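Local coordinates for protein TRAP dicarboxylate transporter, DctP subunit (Ochrobactrum anthropi, PDB 4P47) that probably binds a small organic acid, such as a dicarboxylate, in the periplasm and delivers it to a TRAP-type membrane transporter, at residues 98-108 with 132-141; 112-123 with 327-338. All blocks are in the same frame, centred on the assembly; numbering follows the deposited sequence. Where two conformers were deposited one is given.

Contact 1: 98-108 with 132-141; sequences LSSTVKAFEAV and LMKRLPDTGL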
loop_
_atom_site.group_PDB
_atom_site.type_symbol
_atom_site.label_atom_id
_atom_site.label_comp_id
_atom_site.label_asym_id
_atom_site.label_seq_id
_atom_site.Cartn_x
_atom_site.Cartn_y
_atom_site.Cartn_z
ATOM N N LEU A 98 -6.397 -8.247 -2.007
ATOM C CA LEU A 98 -7.655 -8.878 -1.622
ATOM C C LEU A 98 -8.737 -8.839 -2.684
ATOM O O LEU A 98 -9.716 -9.570 -2.570
ATOM C CB LEU A 98 -8.206 -8.244 -0.350
ATOM C CG LEU A 98 -7.538 -8.779 0.907
ATOM C CD1 LEU A 98 -7.683 -7.826 2.066
ATOM C CD2 LEU A 98 -8.108 -10.143 1.278
ATOM N N SER A 99 -8.595 -7.998 -3.705
ATOM C CA SER A 99 -9.716 -7.744 -4.611
ATOM C C SER A 99 -10.279 -9.008 -5.280
ATOM O O SER A 99 -11.472 -9.057 -5.586
ATOM C CB SER A 99 -9.354 -6.697 -5.666
ATOM O OG SER A 99 -8.333 -7.155 -6.533
ATOM N N SER A 100 -9.447 -10.022 -5.514
ATOM C CA SER A 100 -9.960 -11.266 -6.113
ATOM C C SER A 100 -10.648 -12.162 -5.068
ATOM O O SER A 100 -11.211 -13.220 -5.403
ATOM C CB SER A 100 -8.852 -12.015 -6.849
ATOM O OG SER A 100 -7.848 -12.443 -5.972
ATOM N N THR A 101 -10.596 -11.734 -3.808
ATOM C CA THR A 101 -11.311 -12.374 -2.711
ATOM C C THR A 101 -12.586 -11.591 -2.349
ATOM O O THR A 101 -13.668 -12.171 -2.160
ATOM C CB THR A 101 -10.384 -12.486 -1.478
ATOM O OG1 THR A 101 -9.262 -13.320 -1.800
ATOM C CG2 THR A 101 -11.127 -13.091 -0.310
ATOM N N VAL A 102 -12.455 -10.273 -2.261
ATOM C CA VAL A 102 -13.553 -9.369 -1.973
ATOM C C VAL A 102 -13.354 -8.177 -2.900
ATOM O O VAL A 102 -12.441 -7.380 -2.703
ATOM C CB VAL A 102 -13.538 -8.915 -0.496
ATOM C CG1 VAL A 102 -14.516 -7.769 -0.261
ATOM C CG2 VAL A 102 -13.832 -10.092 0.416
ATOM N N LYS A 103 -14.185 -8.059 -3.925
ATOM C CA LYS A 103 -13.957 -7.068 -4.973
ATOM C C LYS A 103 -13.908 -5.620 -4.491
ATOM O O LYS A 103 -13.222 -4.783 -5.104
ATOM C CB LYS A 103 -15.040 -7.197 -6.049
ATOM C CG LYS A 103 -14.589 -8.000 -7.231
ATOM C CD LYS A 103 -13.529 -7.249 -8.029
ATOM C CE LYS A 103 -12.686 -8.214 -8.832
ATOM N NZ LYS A 103 -13.506 -9.298 -9.449
ATOM N N ALA A 104 -14.621 -5.320 -3.414
ATOM C CA ALA A 104 -14.639 -3.968 -2.888
ATOM C C ALA A 104 -13.223 -3.480 -2.561
ATOM O O ALA A 104 -12.994 -2.274 -2.610
ATOM C CB ALA A 104 -15.554 -3.879 -1.671
ATOM N N PHE A 105 -12.315 -4.389 -2.210
ATOM C CA PHE A 105 -10.951 -3.980 -1.890
ATOM C C PHE A 105 -10.220 -3.355 -3.081
ATOM O O PHE A 105 -9.204 -2.691 -2.880
ATOM C CB PHE A 105 -10.153 -5.134 -1.302
ATOM C CG PHE A 105 -10.334 -5.291 0.176
ATOM C CD1 PHE A 105 -11.376 -6.055 0.690
ATOM C CD2 PHE A 105 -9.483 -4.669 1.053
ATOM C CE1 PHE A 105 -11.549 -6.193 2.058
ATOM C CE2 PHE A 105 -9.664 -4.812 2.431
ATOM C CZ PHE A 105 -10.703 -5.580 2.922
ATOM N N GLU A 106 -10.708 -3.516 -4.305
ATOM C CA GLU A 106 -10.117 -2.807 -5.438
ATOM C C GLU A 106 -10.179 -1.308 -5.253
ATOM O O GLU A 106 -9.378 -0.572 -5.845
ATOM C CB GLU A 106 -10.818 -3.234 -6.721
ATOM C CG GLU A 106 -10.280 -2.651 -7.999
ATOM C CD GLU A 106 -10.936 -3.272 -9.207
ATOM O OE1 GLU A 106 -12.149 -3.020 -9.418
ATOM O OE2 GLU A 106 -10.254 -4.011 -9.929
ATOM N N ALA A 107 -11.076 -0.845 -4.388
ATOM C CA ALA A 107 -11.165 0.584 -4.124
ATOM C C ALA A 107 -9.824 1.160 -3.628
ATOM O O ALA A 107 -9.514 2.319 -3.894
ATOM C CB ALA A 107 -12.292 0.906 -3.115
ATOM N N VAL A 108 -9.029 0.382 -2.894
ATOM C CA VAL A 108 -7.788 0.945 -2.347
ATOM C C VAL A 108 -6.731 1.171 -3.416
ATOM O O VAL A 108 -5.761 1.878 -3.179
ATOM C CB VAL A 108 -7.177 0.107 -1.198
ATOM C CG1 VAL A 108 -8.199 -0.136 -0.088
ATOM C CG2 VAL A 108 -6.566 -1.198 -1.677
ATOM N N LEU A 132 -14.716 -2.134 4.654
ATOM C CA LEU A 132 -14.056 -3.138 3.848
ATOM C C LEU A 132 -13.772 -4.374 4.699
ATOM O O LEU A 132 -14.034 -5.498 4.274
ATOM C CB LEU A 132 -12.750 -2.608 3.252
ATOM C CG LEU A 132 -12.882 -1.648 2.065
ATOM C CD1 LEU A 132 -11.526 -1.140 1.658
ATOM C CD2 LEU A 132 -13.567 -2.338 0.899
ATOM N N MET A 133 -13.221 -4.177 5.892
ATOM C CA MET A 133 -12.862 -5.314 6.752
ATOM C C MET A 133 -14.047 -6.172 7.141
ATOM O O MET A 133 -13.915 -7.368 7.344
ATOM C CB MET A 133 -12.131 -4.829 8.006
ATOM C CG MET A 133 -10.756 -4.309 7.698
ATOM S SD MET A 133 -9.716 -4.120 9.137
ATOM C CE MET A 133 -10.710 -3.020 10.126
ATOM N N LYS A 134 -15.221 -5.570 7.244
ATOM C CA LYS A 134 -16.420 -6.330 7.562
ATOM C C LYS A 134 -16.770 -7.402 6.536
ATOM O O LYS A 134 -17.492 -8.344 6.828
ATOM C CB LYS A 134 -17.600 -5.377 7.778
ATOM C CG LYS A 134 -17.436 -4.573 9.059
ATOM C CD LYS A 134 -18.760 -4.221 9.723
ATOM C CE LYS A 134 -19.277 -2.875 9.273
ATOM N NZ LYS A 134 -20.441 -2.441 10.111
ATOM N N ARG A 135 -16.226 -7.269 5.332
ATOM C CA ARG A 135 -16.465 -8.211 4.258
ATOM C C ARG A 135 -15.564 -9.451 4.336
ATOM O O ARG A 135 -15.738 -10.409 3.573
ATOM C CB ARG A 135 -16.262 -7.501 2.903
ATOM C CG ARG A 135 -17.188 -6.291 2.715
ATOM C CD ARG A 135 -16.827 -5.399 1.503
ATOM N NE ARG A 135 -17.732 -4.247 1.421
ATOM C CZ ARG A 135 -18.894 -4.256 0.774
ATOM N NH1 ARG A 135 -19.291 -5.345 0.132
ATOM N NH2 ARG A 135 -19.665 -3.175 0.772
ATOM N N LEU A 136 -14.600 -9.456 5.256
ATOM C CA LEU A 136 -13.596 -10.514 5.280
ATOM C C LEU A 136 -14.040 -11.828 5.933
ATOM O O LEU A 136 -13.643 -12.884 5.454
ATOM C CB LEU A 136 -12.279 -10.002 5.894
ATOM C CG LEU A 136 -11.547 -9.002 4.991
ATOM C CD1 LEU A 136 -10.390 -8.379 5.773
ATOM C CD2 LEU A 136 -11.037 -9.640 3.714
ATOM N N PRO A 137 -14.795 -11.774 7.050
ATOM C CA PRO A 137 -15.079 -13.027 7.771
ATOM C C PRO A 137 -15.725 -14.117 6.912
ATOM O O PRO A 137 -15.355 -15.284 7.036
ATOM C CB PRO A 137 -15.971 -12.565 8.919
ATOM C CG PRO A 137 -15.467 -11.186 9.208
ATOM C CD PRO A 137 -15.178 -10.599 7.859
ATOM N N ASP A 138 -16.619 -13.743 6.003
ATOM C CA ASP A 138 -17.266 -14.746 5.152
ATOM C C ASP A 138 -16.279 -15.467 4.240
ATOM O O ASP A 138 -16.579 -16.541 3.729
ATOM C CB ASP A 138 -18.390 -14.123 4.322
ATOM C CG ASP A 138 -19.606 -13.778 5.157
ATOM O OD1 ASP A 138 -19.696 -14.256 6.306
ATOM O OD2 ASP A 138 -20.462 -13.026 4.649
ATOM N N THR A 139 -15.102 -14.882 4.038
ATOM C CA THR A 139 -14.070 -15.494 3.205
ATOM C C THR A 139 -13.002 -16.223 4.022
ATOM O O THR A 139 -12.005 -16.674 3.440
ATOM C CB THR A 139 -13.373 -14.457 2.292
ATOM O OG1 THR A 139 -12.494 -13.625 3.067
ATOM C CG2 THR A 139 -14.381 -13.581 1.567
ATOM N N GLY A 140 -13.176 -16.320 5.336
ATOM C CA GLY A 140 -12.229 -17.009 6.189
ATOM C C GLY A 140 -11.081 -16.159 6.713
ATOM O O GLY A 140 -10.090 -16.713 7.199
ATOM N N LEU A 141 -11.239 -14.842 6.674
ATOM C CA LEU A 141 -10.200 -13.876 7.068
ATOM C C LEU A 141 -10.763 -12.875 8.067
ATOM O O LEU A 141 -11.921 -12.492 7.965
ATOM C CB LEU A 141 -9.708 -13.135 5.830
ATOM C CG LEU A 141 -9.024 -14.020 4.783
ATOM C CD1 LEU A 141 -8.893 -13.285 3.474
ATOM C CD2 LEU A 141 -7.638 -14.492 5.280
#
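With CG beside its backbone N (chi1 -85°), Phe105 swings its ring from the short 3-10 turn 103-105 across to Leu132. Leu132 CB faces the ring from its backbone position, and chi1 -76° carries CG and its two methyls onward, CD1 to Val108 CG1 and CD2 to Ala104 CB at 3.6 Å. The two side chains run past one another head to tail, with Leu132 CB over the ring face, offset toward the rim, as a CH-pi contact 4.0 Å from the centroid of the Phe105 ring. Leu98 CD1 lies against the opposite face, likewise offset, so the phenyl group is held between two leucines. The ring also meets backbone: Phe105 CE1 is 3.4 Å from Leu132 O. Leu136 comes in at about a right angle to both Phe105 and Leu98, its CD2 lodged between Phe105 CE1 and Leu98 CD2. In this periplasmic-binding-protein fold the contact joins the loop after strand 90-94 to the turn that links helix 127-133 to strand 141-156; Tyr146 of that strand and Ile241 of strand 229-245 continue the apolar core. Toward the surface the extended chain of Arg135 crosses Val102 nearly perpendicularly, Arg135 CB 3.6 Å from Val102 CG1, and carries its guanidinium on so that Ala104 CB lies over one face. Val102 CG2 also packs on Thr139 CG2 at 3.7 Å. Thr101 turns its methyl to Thr139, CG2 meeting CB and OG1; Thr139 OG1 donates to Leu136 O at 2.8 Å, in the carbonyl plane on a lone pair. No hydrogen bond crosses between the segments; Leu98 CD2 against Leu141 CD1, 3.9 Å apart, extends the apolar seam to the start of strand 141-156.

Contact 2: 112-123 with 327-338; sequences FLFNSGEEADKV and LFAELKKVRGEN
Lys122 NZ and Glu337 OE1 form a salt bridge, 2.5 Å, their side chains reaching toward each other from facing sides; Glu118 OE2, whose modelled place is less sure, joins the network at NZ. On the other flank Arg335 NH2 donates to Leu113 O at 3.0 Å, from 36° above the carbonyl plane, while Arg335 NE donates to a water that in turn lies within hydrogen-bonding distance of Leu113 O and Asn115 OD1. The guanidinium rests with one face on Leu331 CB. An alanine in place of Arg335 is likely to leave Leu113 O without this direct donor and the water without its N-H, loosening the turn's hold on the helix. A second water bridges Glu119 OE2 and Val334 O; Glu119 OE1 accepts from Asn115 N, and Ser116 OG caps the helix by accepting from Glu119 N. This is helix-on-helix packing in the solute-binding fold: the axes of 117-123 and 327-336 approach to 10.4 Å, their N-to-C directions 140° apart. Val123 is a knob in the hole formed by Leu327, Glu330, Leu331 and Val334; its CG1, anti to the backbone N (chi1 177°), faces Leu327 CD1, leaving CG2 for Val334 CG1, each 4.0 Å away. Leu331 forks over the turn, CD1 touching Leu113 CD2 at 3.7 Å and CD2 reaching Phe114 CE1. Phe128 of helix 127-133 also packs against Val123 and Leu327.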
loop_
_atom_site.group_PDB
_atom_site.type_symbol
_atom_site.label_atom_id
_atom_site.label_comp_id
_atom_site.label_asym_id
_atom_site.label_seq_id
_atom_site.Cartn_x
_atom_site.Cartn_y
_atom_site.Cartn_z
ATOM N N PHE A 112 -5.026 8.557 -7.132
ATOM C CA PHE A 112 -4.992 9.898 -6.561
ATOM C C PHE A 112 -5.945 10.098 -5.378
ATOM O O PHE A 112 -6.475 11.197 -5.169
ATOM C CB PHE A 112 -5.257 10.959 -7.648
ATOM C CG PHE A 112 -4.313 10.881 -8.819
ATOM C CD1 PHE A 112 -2.975 11.236 -8.685
ATOM C CD2 PHE A 112 -4.752 10.449 -10.059
ATOM C CE1 PHE A 112 -2.116 11.165 -9.759
ATOM C CE2 PHE A 112 -3.884 10.389 -11.138
ATOM C CZ PHE A 112 -2.554 10.743 -10.978
ATOM N N LEU A 113 -6.137 9.066 -4.561
ATOM C CA LEU A 113 -7.010 9.192 -3.382
ATOM C C LEU A 113 -6.425 10.158 -2.351
ATOM O O LEU A 113 -7.128 11.042 -1.862
ATOM C CB LEU A 113 -7.231 7.832 -2.699
ATOM C CG LEU A 113 -7.847 6.742 -3.582
ATOM C CD1 LEU A 113 -8.050 5.456 -2.790
ATOM C CD2 LEU A 113 -9.177 7.171 -4.205
ATOM N N PHE A 114 -5.148 9.975 -1.999
ATOM C CA PHE A 114 -4.549 10.691 -0.884
ATOM C C PHE A 114 -3.322 11.468 -1.308
ATOM O O PHE A 114 -2.556 11.005 -2.168
ATOM C CB PHE A 114 -4.138 9.707 0.226
ATOM C CG PHE A 114 -5.162 8.670 0.532
ATOM C CD1 PHE A 114 -6.429 9.030 0.964
ATOM C CD2 PHE A 114 -4.852 7.319 0.438
ATOM C CE1 PHE A 114 -7.372 8.070 1.244
ATOM C CE2 PHE A 114 -5.788 6.355 0.730
ATOM C CZ PHE A 114 -7.061 6.735 1.138
ATOM N N ASN A 115 -3.105 12.617 -0.673
ATOM C CA ASN A 115 -1.925 13.428 -0.945
ATOM C C ASN A 115 -0.856 13.311 0.151
ATOM O O ASN A 115 0.264 13.796 -0.006
ATOM C CB ASN A 115 -2.336 14.894 -1.170
ATOM C CG ASN A 115 -3.267 15.070 -2.383
ATOM O OD1 ASN A 115 -3.882 14.109 -2.860
ATOM N ND2 ASN A 115 -3.372 16.303 -2.880
ATOM N N SER A 116 -1.205 12.641 1.252
ATOM C CA SER A 116 -0.305 12.458 2.377
ATOM C C SER A 116 -0.697 11.242 3.206
ATOM O O SER A 116 -1.845 10.778 3.163
ATOM C CB SER A 116 -0.342 13.681 3.299
ATOM O OG SER A 116 -1.584 13.768 3.973
ATOM N N GLY A 117 0.258 10.772 3.989
ATOM C CA GLY A 117 0.025 9.673 4.919
ATOM C C GLY A 117 -1.070 9.979 5.922
ATOM O O GLY A 117 -1.870 9.114 6.264
ATOM N N GLU A 118 -1.106 11.224 6.391
ATOM C CA GLU A 118 -2.101 11.675 7.349
ATOM C C GLU A 118 -3.511 11.526 6.794
ATOM O O GLU A 118 -4.416 11.054 7.480
ATOM C CB GLU A 118 -1.810 13.145 7.691
ATOM C CG GLU A 118 -2.803 13.811 8.622
ATOM C CD GLU A 118 -3.928 14.510 7.883
ATOM O OE1 GLU A 118 -3.715 14.960 6.737
ATOM O OE2 GLU A 118 -5.029 14.616 8.457
ATOM N N GLU A 119 -3.690 11.931 5.543
ATOM C CA GLU A 119 -4.973 11.745 4.878
ATOM C C GLU A 119 -5.306 10.267 4.757
ATOM O O GLU A 119 -6.423 9.855 5.028
ATOM C CB GLU A 119 -4.986 12.366 3.478
ATOM C CG GLU A 119 -4.990 13.877 3.445
ATOM C CD GLU A 119 -5.168 14.428 2.034
ATOM O OE1 GLU A 119 -5.122 13.642 1.059
ATOM O OE2 GLU A 119 -5.368 15.654 1.899
ATOM N N ALA A 120 -4.335 9.465 4.334
ATOM C CA ALA A 120 -4.561 8.028 4.192
ATOM C C ALA A 120 -5.013 7.406 5.510
ATOM O O ALA A 120 -5.939 6.607 5.534
ATOM C CB ALA A 120 -3.307 7.313 3.673
ATOM N N ASP A 121 -4.357 7.759 6.616
ATOM C CA ASP A 121 -4.706 7.184 7.912
ATOM C C ASP A 121 -6.151 7.503 8.277
ATOM O O ASP A 121 -6.863 6.656 8.807
ATOM C CB ASP A 121 -3.822 7.759 9.031
ATOM C CG ASP A 121 -2.365 7.403 8.888
ATOM O OD1 ASP A 121 -2.016 6.547 8.043
ATOM O OD2 ASP A 121 -1.561 7.985 9.667
ATOM N N LYS A 122 -6.559 8.743 8.047
ATOM C CA LYS A 122 -7.909 9.181 8.398
ATOM C C LYS A 122 -8.929 8.306 7.681
ATOM O O LYS A 122 -9.908 7.839 8.275
ATOM C CB LYS A 122 -8.140 10.647 8.005
ATOM C CG LYS A 122 -7.447 11.691 8.867
ATOM C CD LYS A 122 -7.499 13.063 8.180
ATOM C CE LYS A 122 -7.536 14.203 9.188
ATOM N NZ LYS A 122 -7.349 15.527 8.524
ATOM N N VAL A 123 -8.709 8.092 6.394
ATOM C CA VAL A 123 -9.676 7.366 5.589
ATOM C C VAL A 123 -9.580 5.852 5.845
ATOM O O VAL A 123 -10.597 5.178 6.002
ATOM C CB VAL A 123 -9.547 7.729 4.100
ATOM C CG1 VAL A 123 -10.513 6.917 3.258
ATOM C CG2 VAL A 123 -9.816 9.209 3.903
ATOM N N LEU A 327 -16.435 6.393 0.013
ATOM C CA LEU A 327 -15.056 6.821 -0.193
ATOM C C LEU A 327 -15.004 8.258 -0.714
ATOM O O LEU A 327 -14.286 9.108 -0.174
ATOM C CB LEU A 327 -14.377 5.867 -1.168
ATOM C CG LEU A 327 -12.947 6.213 -1.568
ATOM C CD1 LEU A 327 -12.039 6.287 -0.338
ATOM C CD2 LEU A 327 -12.422 5.208 -2.560
ATOM N N PHE A 328 -15.794 8.561 -1.731
ATOM C CA PHE A 328 -15.767 9.908 -2.300
ATOM C C PHE A 328 -16.158 10.985 -1.288
ATOM O O PHE A 328 -15.571 12.071 -1.286
ATOM C CB PHE A 328 -16.635 9.972 -3.555
ATOM C CG PHE A 328 -16.005 9.315 -4.751
ATOM C CD1 PHE A 328 -14.838 8.571 -4.620
ATOM C CD2 PHE A 328 -16.568 9.451 -6.010
ATOM C CE1 PHE A 328 -14.256 7.973 -5.716
ATOM C CE2 PHE A 328 -15.987 8.854 -7.113
ATOM C CZ PHE A 328 -14.835 8.120 -6.966
ATOM N N ALA A 329 -17.114 10.685 -0.415
ATOM C CA ALA A 329 -17.475 11.600 0.673
ATOM C C ALA A 329 -16.322 11.828 1.660
ATOM O O ALA A 329 -16.014 12.971 2.047
ATOM C CB ALA A 329 -18.710 11.070 1.405
ATOM N N GLU A 330 -15.678 10.744 2.080
ATOM C CA GLU A 330 -14.530 10.848 2.980
ATOM C C GLU A 330 -13.414 11.687 2.330
ATOM O O GLU A 330 -12.774 12.488 3.011
ATOM C CB GLU A 330 -14.026 9.459 3.381
ATOM C CG GLU A 330 -15.035 8.606 4.180
ATOM C CD GLU A 330 -15.275 9.100 5.594
ATOM O OE1 GLU A 330 -14.481 9.941 6.069
ATOM O OE2 GLU A 330 -16.258 8.638 6.230
ATOM N N LEU A 331 -13.189 11.522 1.027
ATOM C CA LEU A 331 -12.155 12.285 0.322
ATOM C C LEU A 331 -12.488 13.774 0.201
ATOM O O LEU A 331 -11.598 14.611 0.342
ATOM C CB LEU A 331 -11.891 11.683 -1.064
ATOM C CG LEU A 331 -11.359 10.245 -1.007
ATOM C CD1 LEU A 331 -11.280 9.666 -2.402
ATOM C CD2 LEU A 331 -10.013 10.192 -0.319
ATOM N N LYS A 332 -13.747 14.113 -0.061
ATOM C CA LYS A 332 -14.136 15.524 -0.075
ATOM C C LYS A 332 -13.877 16.165 1.291
ATOM O O LYS A 332 -13.355 17.286 1.379
ATOM C CB LYS A 332 -15.605 15.684 -0.474
ATOM C CG LYS A 332 -15.855 15.589 -1.965
ATOM C CD LYS A 332 -17.302 15.899 -2.318
ATOM C CE LYS A 332 -17.626 15.467 -3.743
ATOM N NZ LYS A 332 -17.616 13.978 -3.899
ATOM N N LYS A 333 -14.222 15.446 2.352
ATOM C CA LYS A 333 -13.990 15.921 3.710
ATOM C C LYS A 333 -12.501 16.186 3.975
ATOM O O LYS A 333 -12.118 17.260 4.444
ATOM C CB LYS A 333 -14.528 14.908 4.735
ATOM C CG LYS A 333 -14.283 15.328 6.182
ATOM C CD LYS A 333 -14.580 14.202 7.155
ATOM C CE LYS A 333 -13.502 13.134 7.112
ATOM N NZ LYS A 333 -13.448 12.369 8.388
ATOM N N VAL A 334 -11.650 15.215 3.679
ATOM C CA VAL A 334 -10.250 15.369 4.048
ATOM C C VAL A 334 -9.571 16.414 3.171
ATOM O O VAL A 334 -8.669 17.120 3.624
ATOM C CB VAL A 334 -9.472 14.030 4.022
ATOM C CG1 VAL A 334 -10.131 13.019 4.955
ATOM C CG2 VAL A 334 -9.360 13.483 2.608
ATOM N N ARG A 335 -10.008 16.533 1.924
ATOM C CA ARG A 335 -9.413 17.509 1.024
ATOM C C ARG A 335 -9.758 18.934 1.455
ATOM O O ARG A 335 -9.024 19.877 1.164
ATOM C CB ARG A 335 -9.855 17.251 -0.411
ATOM C CG ARG A 335 -9.126 16.068 -1.028
ATOM C CD ARG A 335 -9.736 15.590 -2.326
ATOM N NE ARG A 335 -9.117 14.316 -2.709
ATOM C CZ ARG A 335 -9.609 13.465 -3.599
ATOM N NH1 ARG A 335 -10.732 13.729 -4.253
ATOM N NH2 ARG A 335 -8.964 12.331 -3.843
ATOM N N GLY A 336 -10.874 19.086 2.156
ATOM C CA GLY A 336 -11.259 20.381 2.688
ATOM C C GLY A 336 -10.501 20.745 3.949
ATOM O O GLY A 336 -10.478 21.911 4.351
ATOM N N GLU A 337 -9.885 19.751 4.582
ATOM C CA GLU A 337 -9.114 19.983 5.802
ATOM C C GLU A 337 -7.688 20.395 5.466
ATOM O O GLU A 337 -6.928 20.808 6.346
ATOM C CB GLU A 337 -9.111 18.730 6.684
ATOM C CG GLU A 337 -10.472 18.438 7.314
ATOM C CD GLU A 337 -10.570 17.053 7.942
ATOM O OE1 GLU A 337 -9.626 16.247 7.796
ATOM O OE2 GLU A 337 -11.601 16.772 8.587
ATOM N N ASN A 338 -7.328 20.281 4.190
ATOM C CA ASN A 338 -5.978 20.594 3.759
ATOM C C ASN A 338 -5.695 22.086 3.931
ATOM O O ASN A 338 -6.421 22.935 3.402
ATOM C CB ASN A 338 -5.766 20.160 2.309
ATOM C CG ASN A 338 -4.313 20.209 1.893
ATOM O OD1 ASN A 338 -3.523 20.982 2.434
ATOM N ND2 ASN A 338 -3.951 19.382 0.916
HETATM O O HOH W 1 -6.376 13.918 -1.665
HETATM O O HOH W 2 -6.048 17.073 3.873
HETATM O O HOH W 3 -12.655 8.576 7.730
#

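How the contacts relate
From the N terminus, the chain leaves strand 90-94 and runs through 98-108 into 112-123, the first halves of both contacts. It then passes through helices 117-125 and 127-133 to 132-141, where contact 1 closes a short loop of 23 intervening residues, largely helical. Contact 2 waits for 327-338, after 203 intervening residues of strand and helix, and so ties the C-terminal helix 321-336 back to helix 117-125. The segments alternate, so the two loops cross. The contacts lie about 21 Å apart, centre to centre, yet they touch where Ala107 O packs on Leu113 CD1, 3.6 Å away, and Thr323 of helix 321-336 also reaches Ala104 and Arg135.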